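Local coordinates for protein nucleocapsid (Crimean-congo hemorrhagic fever virus, PDB 4AKL) that binds single- and double-stranded RNA, probably packages the viral genome, and probably also cuts double-stranded DNA without sequence specificity, at residues Y156-M169 with N424-K438. Numbering follows the deposited sequence.
Sequences YKVPGEIVMSVKEM and NPCARTIVKLFEIQK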
ATOM      1  N   TYR A 156      -8.149 -17.670   8.978  1.00 59.50           N
ATOM      2  CA  TYR A 156      -6.718 -17.541   9.279  1.00 57.35           C
ATOM      3  C   TYR A 156      -6.411 -18.503  10.381  1.00 57.69           C
ATOM      4  O   TYR A 156      -6.893 -18.336  11.504  1.00 57.95           O
ATOM      5  CB  TYR A 156      -6.380 -16.132   9.700  1.00 55.50           C
ATOM      6  CG  TYR A 156      -4.918 -15.747   9.711  1.00 53.61           C
ATOM      7  CD1 TYR A 156      -4.158 -15.779   8.560  1.00 53.73           C
ATOM      8  CD2 TYR A 156      -4.308 -15.268  10.875  1.00 53.72           C
ATOM      9  CE1 TYR A 156      -2.810 -15.381   8.558  1.00 51.58           C
ATOM     10  CE2 TYR A 156      -2.962 -14.865  10.881  1.00 51.68           C
ATOM     11  CZ  TYR A 156      -2.222 -14.927   9.723  1.00 51.06           C
ATOM     12  OH  TYR A 156      -0.894 -14.532   9.739  1.00 47.57           O
ATOM     13  N   LYS A 157      -5.604 -19.504  10.044  1.00 57.64           N
ATOM     14  CA  LYS A 157      -5.233 -20.562  10.974  0.50 58.30           C
ATOM     15  C   LYS A 157      -3.980 -20.173  11.730  1.00 56.45           C
ATOM     16  O   LYS A 157      -2.951 -19.928  11.120  1.00 55.79           O
ATOM     17  CB  LYS A 157      -4.971 -21.871  10.235  0.50 59.89           C
ATOM     18  CG  LYS A 157      -4.558 -23.013  11.143  0.50 61.33           C
ATOM     19  CD  LYS A 157      -5.717 -23.526  11.945  0.50 63.20           C
ATOM     20  CE  LYS A 157      -5.240 -24.208  13.209  0.50 64.07           C
ATOM     21  NZ  LYS A 157      -3.974 -24.967  13.023  0.50 64.38           N
ATOM     22  N   VAL A 158      -4.079 -20.120  13.060  1.00 55.57           N
ATOM     23  CA  VAL A 158      -2.950 -19.841  13.942  1.00 53.65           C
ATOM     24  C   VAL A 158      -2.972 -20.884  15.040  1.00 54.90           C
ATOM     25  O   VAL A 158      -3.994 -21.479  15.246  1.00 56.69           O
ATOM     26  CB  VAL A 158      -3.042 -18.425  14.582  1.00 51.82           C
ATOM     27  CG1 VAL A 158      -3.051 -17.320  13.495  1.00 50.09           C
ATOM     28  CG2 VAL A 158      -4.252 -18.300  15.480  1.00 52.03           C
ATOM     29  N   PRO A 159      -1.845 -21.104  15.746  1.00 54.22           N
ATOM     30  CA  PRO A 159      -1.810 -21.942  16.939  1.00 55.75           C
ATOM     31  C   PRO A 159      -2.778 -21.469  18.021  1.00 56.02           C
ATOM     32  O   PRO A 159      -2.936 -20.271  18.189  1.00 54.22           O
ATOM     33  CB  PRO A 159      -0.386 -21.769  17.463  1.00 54.85           C
ATOM     34  CG  PRO A 159       0.363 -21.201  16.398  1.00 53.74           C
ATOM     35  CD  PRO A 159      -0.513 -20.599  15.399  1.00 52.65           C
ATOM     36  N   GLY A 160      -3.398 -22.424  18.739  1.00 57.92           N
ATOM     37  CA  GLY A 160      -4.371 -22.147  19.803  1.00 58.71           C
ATOM     38  C   GLY A 160      -3.923 -21.157  20.870  1.00 57.77           C
ATOM     39  O   GLY A 160      -4.731 -20.392  21.394  1.00 58.09           O
ATOM     40  N   GLU A 161      -2.637 -21.165  21.189  1.00 57.03           N
ATOM     41  CA  GLU A 161      -2.098 -20.296  22.222  1.00 56.42           C
ATOM     42  C   GLU A 161      -1.985 -18.804  21.853  1.00 53.59           C
ATOM     43  O   GLU A 161      -1.662 -17.990  22.716  1.00 53.11           O
ATOM     44  CB  GLU A 161      -0.726 -20.816  22.683  1.00 57.13           C
ATOM     45  CG  GLU A 161       0.353 -20.851  21.597  1.00 58.31           C
ATOM     46  CD  GLU A 161       1.775 -20.898  22.165  1.00 61.69           C
ATOM     47  OE1 GLU A 161       2.082 -20.130  23.114  1.00 63.41           O
ATOM     48  OE2 GLU A 161       2.591 -21.711  21.659  1.00 64.11           O
ATOM     49  N   ILE A 162      -2.208 -18.433  20.593  1.00 51.81           N
ATOM     50  CA  ILE A 162      -2.251 -17.016  20.237  1.00 49.20           C
ATOM     51  C   ILE A 162      -3.601 -16.590  19.664  1.00 49.07           C
ATOM     52  O   ILE A 162      -3.732 -15.465  19.222  1.00 47.77           O
ATOM     53  CB  ILE A 162      -1.116 -16.644  19.297  1.00 47.51           C
ATOM     54  CG1 ILE A 162      -1.337 -17.204  17.883  1.00 47.68           C
ATOM     55  CG2 ILE A 162       0.218 -17.120  19.887  1.00 47.19           C
ATOM     56  CD1 ILE A 162      -0.436 -16.570  16.856  1.00 45.40           C
ATOM     57  N   VAL A 163      -4.602 -17.478  19.666  1.00 50.24           N
ATOM     58  CA  VAL A 163      -5.908 -17.134  19.108  1.00 50.14           C
ATOM     59  C   VAL A 163      -6.524 -15.885  19.763  1.00 49.20           C
ATOM     60  O   VAL A 163      -6.924 -14.953  19.075  1.00 48.65           O
ATOM     61  CB  VAL A 163      -6.903 -18.343  19.152  1.00 52.38           C
ATOM     62  CG1 VAL A 163      -8.326 -17.877  18.983  1.00 52.89           C
ATOM     63  CG2 VAL A 163      -6.575 -19.333  18.057  1.00 52.72           C
ATOM     64  N   MET A 164      -6.591 -15.874  21.073  1.00 49.64           N
ATOM     65  CA  MET A 164      -7.172 -14.737  21.782  0.50 49.53           C
ATOM     66  C   MET A 164      -6.362 -13.424  21.480  1.00 46.83           C
ATOM     67  O   MET A 164      -6.960 -12.393  21.241  1.00 45.73           O
ATOM     68  CB  MET A 164      -7.344 -15.053  23.281  0.50 51.31           C
ATOM     69  CG  MET A 164      -8.786 -15.603  23.689  0.50 54.81           C
ATOM     70  SD  MET A 164      -9.776 -16.616  22.513  0.50 56.99           S
ATOM     71  CE  MET A 164      -9.606 -18.278  23.229  0.50 59.16           C
ATOM     72  N   SER A 165      -5.029 -13.495  21.456  1.00 45.13           N
ATOM     73  CA  SER A 165      -4.179 -12.322  21.116  1.00 43.20           C
ATOM     74  C   SER A 165      -4.467 -11.785  19.718  1.00 41.36           C
ATOM     75  O   SER A 165      -4.575 -10.594  19.529  1.00 40.35           O
ATOM     76  CB  SER A 165      -2.682 -12.670  21.196  1.00 42.62           C
ATOM     77  OG  SER A 165      -2.230 -12.676  22.534  1.00 43.90           O
ATOM     78  N   VAL A 166      -4.606 -12.669  18.751  1.00 41.03           N
ATOM     79  CA  VAL A 166      -4.973 -12.236  17.398  1.00 40.03           C
ATOM     80  C   VAL A 166      -6.352 -11.586  17.396  1.00 40.55           C
ATOM     81  O   VAL A 166      -6.533 -10.556  16.790  1.00 39.02           O
ATOM     82  CB  VAL A 166      -4.906 -13.421  16.403  1.00 40.80           C
ATOM     83  CG1 VAL A 166      -5.536 -13.062  15.047  1.00 40.07           C
ATOM     84  CG2 VAL A 166      -3.451 -13.884  16.264  1.00 38.99           C
ATOM     85  N   LYS A 167      -7.304 -12.206  18.087  1.00 42.73           N
ATOM     86  CA  LYS A 167      -8.673 -11.657  18.220  1.00 44.23           C
ATOM     87  C   LYS A 167      -8.701 -10.285  18.918  1.00 43.96           C
ATOM     88  O   LYS A 167      -9.519  -9.416  18.567  1.00 44.30           O
ATOM     89  CB  LYS A 167      -9.613 -12.661  18.879  1.00 46.66           C
ATOM     90  CG  LYS A 167     -10.081 -13.780  17.901  1.00 48.92           C
ATOM     91  CD  LYS A 167     -11.061 -14.750  18.524  1.00 52.19           C
ATOM     92  CE  LYS A 167     -11.707 -15.708  17.450  1.00 54.32           C
ATOM     93  NZ  LYS A 167     -12.616 -16.725  18.055  1.00 56.41           N
ATOM     94  N   GLU A 168      -7.798 -10.072  19.881  1.00 44.01           N
ATOM     95  CA  GLU A 168      -7.666  -8.745  20.531  1.00 43.56           C
ATOM     96  C   GLU A 168      -7.143  -7.689  19.548  1.00 41.49           C
ATOM     97  O   GLU A 168      -7.660  -6.562  19.526  1.00 40.84           O
ATOM     98  CB  GLU A 168      -6.768  -8.813  21.771  1.00 44.08           C
ATOM     99  CG  GLU A 168      -6.469  -7.461  22.406  1.00 44.07           C
ATOM    100  CD  GLU A 168      -5.446  -7.539  23.499  1.00 46.49           C
ATOM    101  OE1 GLU A 168      -5.246  -8.622  24.126  1.00 48.04           O
ATOM    102  OE2 GLU A 168      -4.831  -6.492  23.742  1.00 48.06           O
ATOM    103  N   MET A 169      -6.125  -8.056  18.745  1.00 40.41           N
ATOM    104  CA  MET A 169      -5.602  -7.202  17.674  1.00 38.76           C
ATOM    105  C   MET A 169      -6.698  -6.758  16.731  1.00 39.35           C
ATOM    106  O   MET A 169      -6.821  -5.581  16.473  1.00 39.23           O
ATOM    107  CB  MET A 169      -4.472  -7.877  16.883  1.00 37.56           C
ATOM    108  CG  MET A 169      -3.194  -7.992  17.702  1.00 36.18           C
ATOM    109  SD  MET A 169      -1.872  -8.821  16.854  1.00 35.03           S
ATOM    110  CE  MET A 169      -1.287  -7.471  15.826  1.00 30.96           C
ATOM    111  N   ASN A 424       2.481 -21.395  11.756  1.00 52.54           N
ATOM    112  CA  ASN A 424       2.352 -19.988  11.453  1.00 49.04           C
ATOM    113  C   ASN A 424       3.333 -19.068  12.238  1.00 46.60           C
ATOM    114  O   ASN A 424       2.918 -18.226  13.028  1.00 45.19           O
ATOM    115  CB  ASN A 424       0.873 -19.576  11.619  1.00 48.69           C
ATOM    116  CG  ASN A 424       0.555 -18.237  10.942  1.00 46.77           C
ATOM    117  OD1 ASN A 424       1.462 -17.519  10.569  1.00 41.98           O
ATOM    118  ND2 ASN A 424      -0.741 -17.912  10.783  1.00 45.01           N
ATOM    119  N   PRO A 425       4.641 -19.235  11.997  1.00 45.37           N
ATOM    120  CA  PRO A 425       5.597 -18.394  12.654  1.00 44.00           C
ATOM    121  C   PRO A 425       5.443 -16.928  12.274  1.00 41.63           C
ATOM    122  O   PRO A 425       5.922 -16.103  12.999  1.00 40.54           O
ATOM    123  CB  PRO A 425       6.957 -18.952  12.160  1.00 44.42           C
ATOM    124  CG  PRO A 425       6.652 -19.557  10.948  1.00 45.26           C
ATOM    125  CD  PRO A 425       5.336 -20.197  11.144  1.00 46.54           C
ATOM    126  N   CYS A 426       4.780 -16.631  11.144  1.00 41.03           N
ATOM    127  CA  CYS A 426       4.459 -15.276  10.803  1.00 39.60           C
ATOM    128  C   CYS A 426       3.563 -14.681  11.879  1.00 39.42           C
ATOM    129  O   CYS A 426       3.889 -13.624  12.483  1.00 38.06           O
ATOM    130  CB  CYS A 426       3.747 -15.215   9.466  1.00 39.67           C
ATOM    131  SG  CYS A 426       3.421 -13.495   8.931  1.00 37.39           S
ATOM    132  N   ALA A 427       2.437 -15.348  12.117  1.00 40.28           N
ATOM    133  CA  ALA A 427       1.467 -14.833  13.074  1.00 40.50           C
ATOM    134  C   ALA A 427       2.065 -14.848  14.495  1.00 40.97           C
ATOM    135  O   ALA A 427       1.920 -13.891  15.249  1.00 40.48           O
ATOM    136  CB  ALA A 427       0.183 -15.611  12.994  1.00 41.87           C
ATOM    137  N   ARG A 428       2.773 -15.900  14.866  1.00 42.04           N
ATOM    138  CA  ARG A 428       3.352 -15.894  16.207  1.00 42.82           C
ATOM    139  C   ARG A 428       4.206 -14.642  16.442  1.00 40.93           C
ATOM    140  O   ARG A 428       4.122 -14.039  17.509  1.00 41.16           O
ATOM    141  CB  ARG A 428       4.153 -17.143  16.478  1.00 44.17           C
ATOM    142  CG  ARG A 428       3.259 -18.345  16.699  1.00 48.02           C
ATOM    143  CD  ARG A 428       4.044 -19.569  17.040  1.00 52.44           C
ATOM    144  NE  ARG A 428       4.472 -20.310  15.841  1.00 56.75           N
ATOM    145  CZ  ARG A 428       5.735 -20.642  15.501  1.00 57.95           C
ATOM    146  NH1 ARG A 428       6.802 -20.319  16.241  1.00 58.27           N
ATOM    147  NH2 ARG A 428       5.929 -21.316  14.391  1.00 59.21           N
ATOM    148  N   THR A 429       4.986 -14.266  15.442  1.00 39.46           N
ATOM    149  CA  THR A 429       5.938 -13.189  15.563  1.00 38.08           C
ATOM    150  C   THR A 429       5.259 -11.801  15.570  1.00 36.87           C
ATOM    151  O   THR A 429       5.697 -10.900  16.310  1.00 37.41           O
ATOM    152  CB  THR A 429       6.942 -13.286  14.421  1.00 37.93           C
ATOM    153  OG1 THR A 429       7.524 -14.593  14.421  1.00 38.32           O
ATOM    154  CG2 THR A 429       8.041 -12.173  14.513  1.00 36.36           C
ATOM    155  N   ILE A 430       4.220 -11.623  14.744  1.00 36.02           N
ATOM    156  CA  ILE A 430       3.387 -10.415  14.748  1.00 34.99           C
ATOM    157  C   ILE A 430       2.778 -10.170  16.125  1.00 35.40           C
ATOM    158  O   ILE A 430       2.827  -9.082  16.637  1.00 34.44           O
ATOM    159  CB  ILE A 430       2.250 -10.514  13.700  1.00 35.18           C
ATOM    160  CG1 ILE A 430       2.809 -10.356  12.273  1.00 34.69           C
ATOM    161  CG2 ILE A 430       1.185  -9.439  13.920  1.00 34.52           C
ATOM    162  CD1 ILE A 430       1.827 -10.617  11.102  1.00 33.20           C
ATOM    163  N   VAL A 431       2.204 -11.223  16.700  1.00 36.88           N
ATOM    164  CA  VAL A 431       1.543 -11.203  18.014  1.00 37.61           C
ATOM    165  C   VAL A 431       2.522 -10.859  19.145  1.00 37.73           C
ATOM    166  O   VAL A 431       2.206 -10.049  20.055  1.00 37.36           O
ATOM    167  CB  VAL A 431       0.854 -12.599  18.296  1.00 39.52           C
ATOM    168  CG1 VAL A 431       0.601 -12.809  19.732  1.00 40.35           C
ATOM    169  CG2 VAL A 431      -0.412 -12.719  17.489  1.00 39.13           C
ATOM    170  N   LYS A 432       3.699 -11.473  19.094  1.00 38.01           N
ATOM    171  CA  LYS A 432       4.681 -11.249  20.109  1.00 38.65           C
ATOM    172  C   LYS A 432       5.127  -9.790  20.028  1.00 37.13           C
ATOM    173  O   LYS A 432       5.333  -9.180  21.079  1.00 37.57           O
ATOM    174  CB  LYS A 432       5.861 -12.222  20.044  1.00 39.33           C
ATOM    175  CG  LYS A 432       6.411 -12.589  21.450  1.00 43.70           C
ATOM    176  CD  LYS A 432       5.368 -13.492  22.196  1.00 47.08           C
ATOM    177  CE  LYS A 432       5.929 -14.455  23.166  1.00 51.12           C
ATOM    178  NZ  LYS A 432       6.158 -13.945  24.537  1.00 52.26           N
ATOM    179  N   LEU A 433       5.223  -9.209  18.823  1.00 35.62           N
ATOM    180  CA  LEU A 433       5.563  -7.774  18.720  1.00 34.75           C
ATOM    181  C   LEU A 433       4.466  -6.860  19.272  1.00 34.98           C
ATOM    182  O   LEU A 433       4.768  -5.825  19.899  1.00 34.54           O
ATOM    183  CB  LEU A 433       5.880  -7.334  17.321  1.00 33.42           C
ATOM    184  CG  LEU A 433       7.182  -7.907  16.809  1.00 34.72           C
ATOM    185  CD1 LEU A 433       7.170  -7.905  15.290  1.00 32.40           C
ATOM    186  CD2 LEU A 433       8.406  -7.144  17.361  1.00 33.97           C
ATOM    187  N   PHE A 434       3.222  -7.227  19.027  1.00 35.27           N
ATOM    188  CA  PHE A 434       2.101  -6.516  19.564  1.00 35.79           C
ATOM    189  C   PHE A 434       2.139  -6.553  21.113  1.00 37.11           C
ATOM    190  O   PHE A 434       2.018  -5.537  21.722  1.00 37.45           O
ATOM    191  CB  PHE A 434       0.779  -7.116  19.045  1.00 36.08           C
ATOM    192  CG  PHE A 434      -0.462  -6.463  19.624  1.00 37.01           C
ATOM    193  CD1 PHE A 434      -0.921  -5.242  19.130  1.00 37.26           C
ATOM    194  CD2 PHE A 434      -1.175  -7.064  20.629  1.00 38.06           C
ATOM    195  CE1 PHE A 434      -2.074  -4.666  19.657  1.00 37.54           C
ATOM    196  CE2 PHE A 434      -2.343  -6.468  21.155  1.00 39.30           C
ATOM    197  CZ  PHE A 434      -2.767  -5.284  20.670  1.00 38.80           C
ATOM    198  N   GLU A 435       2.334  -7.728  21.698  1.00 38.28           N
ATOM    199  CA  GLU A 435       2.329  -7.891  23.137  1.00 40.09           C
ATOM    200  C   GLU A 435       3.444  -7.053  23.723  1.00 39.96           C
ATOM    201  O   GLU A 435       3.259  -6.353  24.715  1.00 39.83           O
ATOM    202  CB  GLU A 435       2.409  -9.372  23.530  1.00 41.48           C
ATOM    203  CG  GLU A 435       1.087 -10.156  23.143  1.00 44.50           C
ATOM    204  CD  GLU A 435       1.203 -11.690  23.225  1.00 48.76           C
ATOM    205  OE1 GLU A 435       2.316 -12.253  23.029  1.00 49.83           O
ATOM    206  OE2 GLU A 435       0.167 -12.344  23.488  1.00 51.44           O
ATOM    207  N   ILE A 436       4.600  -7.084  23.073  1.00 39.59           N
ATOM    208  CA  ILE A 436       5.728  -6.261  23.499  1.00 39.72           C
ATOM    209  C   ILE A 436       5.389  -4.753  23.429  1.00 39.76           C
ATOM    210  O   ILE A 436       5.652  -4.013  24.421  1.00 40.15           O
ATOM    211  CB  ILE A 436       6.990  -6.589  22.705  1.00 38.98           C
ATOM    212  CG1 ILE A 436       7.472  -7.993  23.025  1.00 39.95           C
ATOM    213  CG2 ILE A 436       8.120  -5.606  23.007  1.00 39.31           C
ATOM    214  CD1 ILE A 436       8.475  -8.489  22.036  1.00 39.01           C
ATOM    215  N   GLN A 437       4.821  -4.283  22.310  1.00 39.25           N
ATOM    216  CA  GLN A 437       4.395  -2.858  22.198  0.70 39.23           C
ATOM    217  C   GLN A 437       3.415  -2.524  23.313  1.00 40.73           C
ATOM    218  O   GLN A 437       3.490  -1.417  23.924  1.00 40.58           O
ATOM    219  CB  GLN A 437       3.688  -2.460  20.870  0.70 38.67           C
ATOM    220  CG  GLN A 437       4.375  -2.809  19.542  0.70 38.03           C
ATOM    221  CD  GLN A 437       3.616  -2.324  18.249  0.70 38.89           C
ATOM    222  OE1 GLN A 437       3.683  -2.961  17.118  0.70 32.62           O
ATOM    223  NE2 GLN A 437       2.932  -1.175  18.399  0.70 38.90           N
ATOM    224  N   LYS A 438       2.498  -3.443  23.575  1.00 41.69           N
ATOM    225  CA  LYS A 438       1.436  -3.212  24.525  1.00 43.72           C
ATOM    226  C   LYS A 438       1.927  -3.108  25.966  1.00 45.12           C
ATOM    227  O   LYS A 438       1.377  -2.328  26.746  1.00 46.33           O
ATOM    228  CB  LYS A 438       0.404  -4.340  24.415  1.00 44.45           C
ATOM    229  CG  LYS A 438      -0.861  -4.089  25.156  1.00 46.51           C
ATOM    230  CD  LYS A 438      -2.040  -5.011  24.657  1.00 47.61           C
ATOM    231  CE  LYS A 438      -2.291  -6.266  25.469  1.00 49.13           C
ATOM    232  NZ  LYS A 438      -3.669  -6.268  26.119  1.00 50.61           N
TER
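The first turns of helix 163-181 (residues 163-169), together with the 156-162 segment that leads into them, pack on residues 425-438 of helix 425-440, the axes of these segments crossing at 65° with a closest approach of 10.0 Å, so that Val158 lies nearest Asn424 at one end and Met169 nearest Phe434 at the other. This is a helix-helix crossing in the largely helical nairovirus nucleocapsid, and it illustrates how a helix start can be tied down by a neighbouring loop. Asn424 is the N-cap: its OD1 accepts from Ala427 N, which lies above the carbonyl plane, while its ND2 donates to Lys157 O at 3.0 Å, nearly in the amide plane. One amide thus closes the helix start and holds the incoming chain. The same ND2 also sits over a face of the Tyr156 ring, whose OH is hydrogen-bonded to Ser458 of helix 450-460.

Apolar groups fill the middle. With CG1 set between backbone N and carbonyl carbon (chi1 72°), Ile162 sends CD1 against the Ala427-Arg428 backbone and Val431 CG2. Val166 CG2 presses on that same Val431 CG2 methyl at 3.5 Å, tighter than usual carbon packing. Pro159 CG rests on the aliphatic part of Arg428, whose NE donates to Asn423 O.

Polar pairs follow farther along. Ser165 OG donates to Glu435 OE2 (2.6 Å) on the anti side and well out of the carboxylate plane, and Glu168 OE2 receives Lys438 NZ on its syn side in a 2.7 Å salt bridge. Glu168 OE2 also lies at the edge of the Phe434 ring. Met169 CG lies over the face of the Phe434 ring, a CH-pi contact 3.6 Å from its centroid, with SD in an oblique Met-aromatic contact; the bend at chi3 (80°) brings Met169 CE to Ile430 CG2, 3.7 Å away.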